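Local coordinates for protein elongation factor G (Thermus thermophilus, PDB 2DY1) that probably binds and hydrolyses GTP as a ribosomal elongation factor that drives translocation during protein synthesis, at residues His477-Asp482 with Asp549-Ile554; Glu518-Gly523 with Leu558-Val563. One frame throughout, in Å; residues are numbered along the deposited sequence.

Contact 1 of 2, residues His477-Asp482 with Asp549-Ile554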
loop_
_atom_site.group_PDB
_atom_site.type_symbol
_atom_site.label_atom_id
_atom_site.label_comp_id
_atom_site.label_asym_id
_atom_site.label_seq_id
_atom_site.Cartn_x
_atom_site.Cartn_y
_atom_site.Cartn_z
ATOM N N HIS A 477 -23.417 -52.380 20.018
ATOM C CA HIS A 477 -24.056 -51.553 19.004
ATOM C C HIS A 477 -23.285 -51.597 17.691
ATOM O O HIS A 477 -22.065 -51.426 17.668
ATOM C CB HIS A 477 -24.164 -50.120 19.523
ATOM C CG HIS A 477 -24.810 -50.028 20.872
ATOM N ND1 HIS A 477 -26.126 -50.375 21.090
ATOM C CD2 HIS A 477 -24.305 -49.684 22.080
ATOM C CE1 HIS A 477 -26.404 -50.251 22.376
ATOM N NE2 HIS A 477 -25.317 -49.834 22.999
ATOM N N GLY A 478 -24.008 -51.833 16.598
ATOM C CA GLY A 478 -23.375 -51.916 15.293
ATOM C C GLY A 478 -23.547 -50.694 14.405
ATOM O O GLY A 478 -24.144 -49.698 14.803
ATOM N N GLN A 479 -23.009 -50.785 13.194
ATOM C CA GLN A 479 -23.093 -49.699 12.223
ATOM C C GLN A 479 -23.515 -50.216 10.867
ATOM O O GLN A 479 -23.109 -51.305 10.457
ATOM C CB GLN A 479 -21.736 -49.003 12.067
ATOM C CG GLN A 479 -21.385 -48.049 13.193
ATOM C CD GLN A 479 -22.384 -46.916 13.335
ATOM O OE1 GLN A 479 -22.478 -46.289 14.390
ATOM N NE2 GLN A 479 -23.132 -46.641 12.276
ATOM N N TYR A 480 -24.330 -49.435 10.157
ATOM C CA TYR A 480 -24.747 -49.851 8.830
ATOM C C TYR A 480 -25.094 -48.666 7.931
ATOM O O TYR A 480 -25.946 -47.850 8.270
ATOM C CB TYR A 480 -25.939 -50.816 8.922
ATOM C CG TYR A 480 -26.411 -51.329 7.582
ATOM C CD1 TYR A 480 -27.319 -50.594 6.802
ATOM C CD2 TYR A 480 -25.936 -52.533 7.075
ATOM C CE1 TYR A 480 -27.730 -51.060 5.563
ATOM C CE2 TYR A 480 -26.338 -53.005 5.828
ATOM C CZ TYR A 480 -27.238 -52.261 5.079
ATOM O OH TYR A 480 -27.621 -52.728 3.851
ATOM N N GLY A 481 -24.388 -48.590 6.801
ATOM C CA GLY A 481 -24.621 -47.554 5.806
ATOM C C GLY A 481 -24.471 -48.201 4.445
ATOM O O GLY A 481 -23.527 -48.955 4.214
ATOM N N ASP A 482 -25.395 -47.913 3.525
ATOM C CA ASP A 482 -25.341 -48.517 2.196
ATOM C C ASP A 482 -25.779 -47.441 1.219
ATOM O O ASP A 482 -26.938 -47.005 1.232
ATOM C CB ASP A 482 -26.296 -49.713 2.160
ATOM C CG ASP A 482 -26.381 -50.361 0.805
ATOM O OD1 ASP A 482 -27.256 -51.236 0.643
ATOM O OD2 ASP A 482 -25.588 -50.024 -0.099
ATOM N N ASP A 549 -25.591 -41.473 11.199
ATOM C CA ASP A 549 -24.982 -40.487 10.315
ATOM C C ASP A 549 -23.546 -40.900 10.009
ATOM O O ASP A 549 -23.092 -40.791 8.871
ATOM C CB ASP A 549 -24.996 -39.099 10.952
ATOM C CG ASP A 549 -26.397 -38.538 11.081
ATOM O OD1 ASP A 549 -27.244 -38.829 10.209
ATOM O OD2 ASP A 549 -26.652 -37.791 12.045
ATOM N N LEU A 550 -22.832 -41.388 11.020
ATOM C CA LEU A 550 -21.448 -41.810 10.816
ATOM C C LEU A 550 -21.358 -42.945 9.807
ATOM O O LEU A 550 -20.503 -42.920 8.918
ATOM C CB LEU A 550 -20.812 -42.253 12.150
ATOM C CG LEU A 550 -19.443 -42.941 12.035
ATOM C CD1 LEU A 550 -18.401 -41.947 11.537
ATOM C CD2 LEU A 550 -19.032 -43.514 13.399
ATOM N N ALA A 551 -22.228 -43.947 9.950
ATOM C CA ALA A 551 -22.230 -45.086 9.037
ATOM C C ALA A 551 -22.504 -44.601 7.619
ATOM O O ALA A 551 -21.886 -45.091 6.663
ATOM C CB ALA A 551 -23.293 -46.084 9.455
ATOM N N PHE A 552 -23.410 -43.645 7.487
ATOM C CA PHE A 552 -23.713 -43.131 6.153
ATOM C C PHE A 552 -22.632 -42.185 5.619
ATOM O O PHE A 552 -22.403 -42.151 4.418
ATOM C CB PHE A 552 -25.106 -42.477 6.113
ATOM C CG PHE A 552 -26.208 -43.446 5.756
ATOM C CD1 PHE A 552 -27.090 -43.920 6.726
ATOM C CD2 PHE A 552 -26.289 -43.966 4.462
ATOM C CE1 PHE A 552 -28.035 -44.905 6.411
ATOM C CE2 PHE A 552 -27.223 -44.950 4.136
ATOM C CZ PHE A 552 -28.102 -45.420 5.117
ATOM N N GLN A 553 -21.948 -41.445 6.496
ATOM C CA GLN A 553 -20.874 -40.557 6.041
ATOM C C GLN A 553 -19.763 -41.435 5.496
ATOM O O GLN A 553 -19.184 -41.144 4.452
ATOM C CB GLN A 553 -20.306 -39.716 7.195
ATOM C CG GLN A 553 -21.289 -38.775 7.859
ATOM C CD GLN A 553 -20.632 -37.893 8.923
ATOM O OE1 GLN A 553 -21.287 -37.456 9.870
ATOM N NE2 GLN A 553 -19.339 -37.619 8.758
ATOM N N ILE A 554 -19.453 -42.516 6.217
ATOM C CA ILE A 554 -18.406 -43.423 5.771
ATOM C C ILE A 554 -18.796 -44.138 4.481
ATOM O O ILE A 554 -17.999 -44.231 3.551
ATOM C CB ILE A 554 -18.079 -44.496 6.853
ATOM C CG1 ILE A 554 -17.615 -43.816 8.142
ATOM C CG2 ILE A 554 -17.018 -45.448 6.320
ATOM C CD1 ILE A 554 -17.362 -44.789 9.282
#
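Phe-552 of helix 549-566 lays its ring against Gly-481 of strand 477-489. Its CB neither faces the strand nor turns from it. A chi1 of -90° then brings the ring to the strand backbone. Along one side of the ring, CD2 is near Gly-481 CA, and CE2 lies 3.5 Å from Asp-482 N. On the other side, CE1 reaches Tyr-480 O at 4.1 Å. CZ, at the tip, lies 4.0 Å from Asp-482 N, with Gly-481 CA almost as near. Gly-481 CA sits over the ring, 4.0 Å from the Phe-552 centroid and 10° off the normal, in a CH-pi contact. Gly-481 has no side chain, so the helix backbone at Ala-551 O and Phe-552 N can come close to the strand. In the preceding residue, Ala-551 CB rests 3.4 Å from Tyr-480 O. The serines just before the helix take the polar groups: Ser-547 OG bonds to Tyr-480 O, and Ser-548 OG to Gln-479 NE2 and Ala-551 N. This is helix-on-sheet packing in domain IV, with the segment axes 6.4 Å apart at closest approach. The segments thus meet by van der Waals and CH-pi contact, while polar links run through the neighbouring serines.

Contact 2 of 2, residues Glu518-Gly523 with Leu558-Val563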
loop_
_atom_site.group_PDB
_atom_site.type_symbol
_atom_site.label_atom_id
_atom_site.label_comp_id
_atom_site.label_asym_id
_atom_site.label_seq_id
_atom_site.Cartn_x
_atom_site.Cartn_y
_atom_site.Cartn_z
ATOM N N GLU A 518 -16.470 -34.611 2.097
ATOM C CA GLU A 518 -15.238 -34.908 2.819
ATOM C C GLU A 518 -14.255 -35.722 1.983
ATOM O O GLU A 518 -13.057 -35.428 1.965
ATOM C CB GLU A 518 -15.573 -35.609 4.145
ATOM C CG GLU A 518 -16.405 -34.705 5.066
ATOM C CD GLU A 518 -16.962 -35.408 6.301
ATOM O OE1 GLU A 518 -17.028 -36.655 6.313
ATOM O OE2 GLU A 518 -17.354 -34.700 7.254
ATOM N N ALA A 519 -14.748 -36.723 1.258
ATOM C CA ALA A 519 -13.875 -37.542 0.437
ATOM C C ALA A 519 -13.377 -36.740 -0.756
ATOM O O ALA A 519 -12.296 -37.005 -1.288
ATOM C CB ALA A 519 -14.618 -38.792 -0.050
ATOM N N ALA A 520 -14.161 -35.751 -1.174
ATOM C CA ALA A 520 -13.769 -34.950 -2.320
ATOM C C ALA A 520 -12.593 -34.032 -1.994
ATOM O O ALA A 520 -11.957 -33.500 -2.899
ATOM C CB ALA A 520 -14.964 -34.136 -2.833
ATOM N N LYS A 521 -12.294 -33.868 -0.709
ATOM C CA LYS A 521 -11.175 -33.017 -0.301
ATOM C C LYS A 521 -9.846 -33.614 -0.751
ATOM O O LYS A 521 -8.861 -32.892 -0.949
ATOM C CB LYS A 521 -11.165 -32.838 1.218
ATOM C CG LYS A 521 -12.281 -31.956 1.750
ATOM C CD LYS A 521 -12.312 -31.970 3.274
ATOM C CE LYS A 521 -13.395 -31.046 3.819
ATOM N NZ LYS A 521 -13.512 -31.136 5.305
ATOM N N LYS A 522 -9.819 -34.933 -0.918
ATOM C CA LYS A 522 -8.611 -35.621 -1.346
ATOM C C LYS A 522 -8.862 -36.579 -2.509
ATOM O O LYS A 522 -9.230 -37.734 -2.304
ATOM C CB LYS A 522 -8.007 -36.382 -0.168
ATOM C CG LYS A 522 -7.440 -35.474 0.911
ATOM C CD LYS A 522 -6.786 -36.277 2.027
ATOM C CE LYS A 522 -6.126 -35.361 3.053
ATOM N NZ LYS A 522 -5.509 -36.127 4.174
ATOM N N GLY A 523 -8.643 -36.093 -3.727
ATOM C CA GLY A 523 -8.854 -36.898 -4.917
ATOM C C GLY A 523 -7.975 -38.127 -5.047
ATOM O O GLY A 523 -6.879 -38.195 -4.480
ATOM N N LEU A 558 -16.702 -43.906 1.075
ATOM C CA LEU A 558 -16.213 -45.106 0.405
ATOM C C LEU A 558 -16.732 -45.148 -1.013
ATOM O O LEU A 558 -16.001 -45.498 -1.944
ATOM C CB LEU A 558 -16.669 -46.360 1.161
ATOM C CG LEU A 558 -16.009 -46.639 2.515
ATOM C CD1 LEU A 558 -16.608 -47.903 3.130
ATOM C CD2 LEU A 558 -14.503 -46.807 2.322
ATOM N N ALA A 559 -18.003 -44.781 -1.182
ATOM C CA ALA A 559 -18.601 -44.769 -2.504
ATOM C C ALA A 559 -17.881 -43.746 -3.375
ATOM O O ALA A 559 -17.550 -44.030 -4.521
ATOM C CB ALA A 559 -20.106 -44.446 -2.410
ATOM N N PHE A 560 -17.625 -42.558 -2.835
ATOM C CA PHE A 560 -16.936 -41.546 -3.626
ATOM C C PHE A 560 -15.552 -42.017 -4.093
ATOM O O PHE A 560 -15.206 -41.900 -5.271
ATOM C CB PHE A 560 -16.810 -40.235 -2.842
ATOM C CG PHE A 560 -16.198 -39.125 -3.646
ATOM C CD1 PHE A 560 -14.813 -38.966 -3.696
ATOM C CD2 PHE A 560 -16.999 -38.290 -4.420
ATOM C CE1 PHE A 560 -14.227 -37.985 -4.517
ATOM C CE2 PHE A 560 -16.425 -37.308 -5.248
ATOM C CZ PHE A 560 -15.039 -37.163 -5.292
ATOM N N LYS A 561 -14.761 -42.556 -3.174
ATOM C CA LYS A 561 -13.422 -43.027 -3.531
ATOM C C LYS A 561 -13.446 -44.098 -4.620
ATOM O O LYS A 561 -12.683 -44.037 -5.588
ATOM C CB LYS A 561 -12.714 -43.582 -2.296
ATOM C CG LYS A 561 -12.604 -42.608 -1.137
ATOM C CD LYS A 561 -11.709 -41.419 -1.465
ATOM C CE LYS A 561 -11.468 -40.560 -0.223
ATOM N NZ LYS A 561 -10.579 -39.393 -0.494
ATOM N N LYS A 562 -14.326 -45.085 -4.466
ATOM C CA LYS A 562 -14.434 -46.159 -5.449
ATOM C C LYS A 562 -14.875 -45.641 -6.809
ATOM O O LYS A 562 -14.267 -45.941 -7.834
ATOM C CB LYS A 562 -15.442 -47.207 -4.961
ATOM C CG LYS A 562 -15.723 -48.311 -5.971
ATOM C CD LYS A 562 -16.858 -49.232 -5.510
ATOM C CE LYS A 562 -16.601 -49.806 -4.113
ATOM N NZ LYS A 562 -17.657 -50.789 -3.683
ATOM N N VAL A 563 -15.943 -44.846 -6.819
ATOM C CA VAL A 563 -16.462 -44.351 -8.078
ATOM C C VAL A 563 -15.552 -43.369 -8.813
ATOM O O VAL A 563 -15.411 -43.449 -10.034
ATOM C CB VAL A 563 -17.867 -43.722 -7.872
ATOM C CG1 VAL A 563 -18.452 -43.295 -9.209
ATOM C CG2 VAL A 563 -18.786 -44.746 -7.199
#
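Lys-561 of helix 549-566 sends its ammonium group to two backbone carbonyls near the C-terminal end of helix 509-520. Lys-561 NZ donates to Ala-519 O at 3.0 Å. This bond lies in the carbonyl plane, on a lone pair, with a C=O...N angle of 123°. Lys-561 NZ also makes a weak bond to Lys-522 O at 2.8 Å. Ala-519 O has a second donor, since Lys-522 N reaches Ala-519 O at 3.3 Å within its own segment. The lysine chain is bent at chi2 (-66°) and extended beyond, which carries NZ along the side of Ala-519 to these carbonyls.

The aliphatic part of the same lysine is used as well. Lys-561 CE packs on Ala-519 CB at 3.6 Å, so one methyl group touches both Lys-561 and Phe-560.

The apolar contacts centre on the Phe-560 ring. Its CG stands anti to the backbone N (chi1 -176°), and the ring reaches across to the two alanines. Phe-560 CD1 meets Ala-519 CB at 3.7 Å, and Phe-560 CZ meets Ala-520 CB at 3.9 Å. Between them, Phe-560 CE1 lies 3.8 Å from Ala-520 CA. Ala-520 N is above one face of the ring, displaced from the ring centre. Phe-533 meets the same ring, and Leu-485 and Leu-487 of strand 477-489 also touch Phe-560, so this residue ties both helices to the sheet.

Small alanine side chains let the ring and the lysine chain lie close to the helix 509-520 backbone. The buried side is held by hydrophobic packing. On the more exposed side, the lysine charge probably interacts favourably with the carbonyl-rich end of the helix, and its bonds link the chain around Ala-519 and Lys-522 to helix 549-566.

How the contacts relate
Both contacts lie within domain IV, and both use helix 549-566. Contact 1 takes its first turns and contact 2 a later part; the two centres are about 16 Å apart. Along the chain the segments alternate: strand 477-482, then 518-523, then 549-554, then 558-563. Helix 549-566 packs on strand 477-489 of the mixed four-stranded sheet and also on helix 509-520. The contacts meet where Gln-553 NE2 packs 3.5 Å from Glu-518 OE1. Together they join two helices and a sheet in one compact unit, far from the GTP and magnesium sites. In EF-G generally, domain IV is the part that reaches into the ribosomal decoding region during translocation.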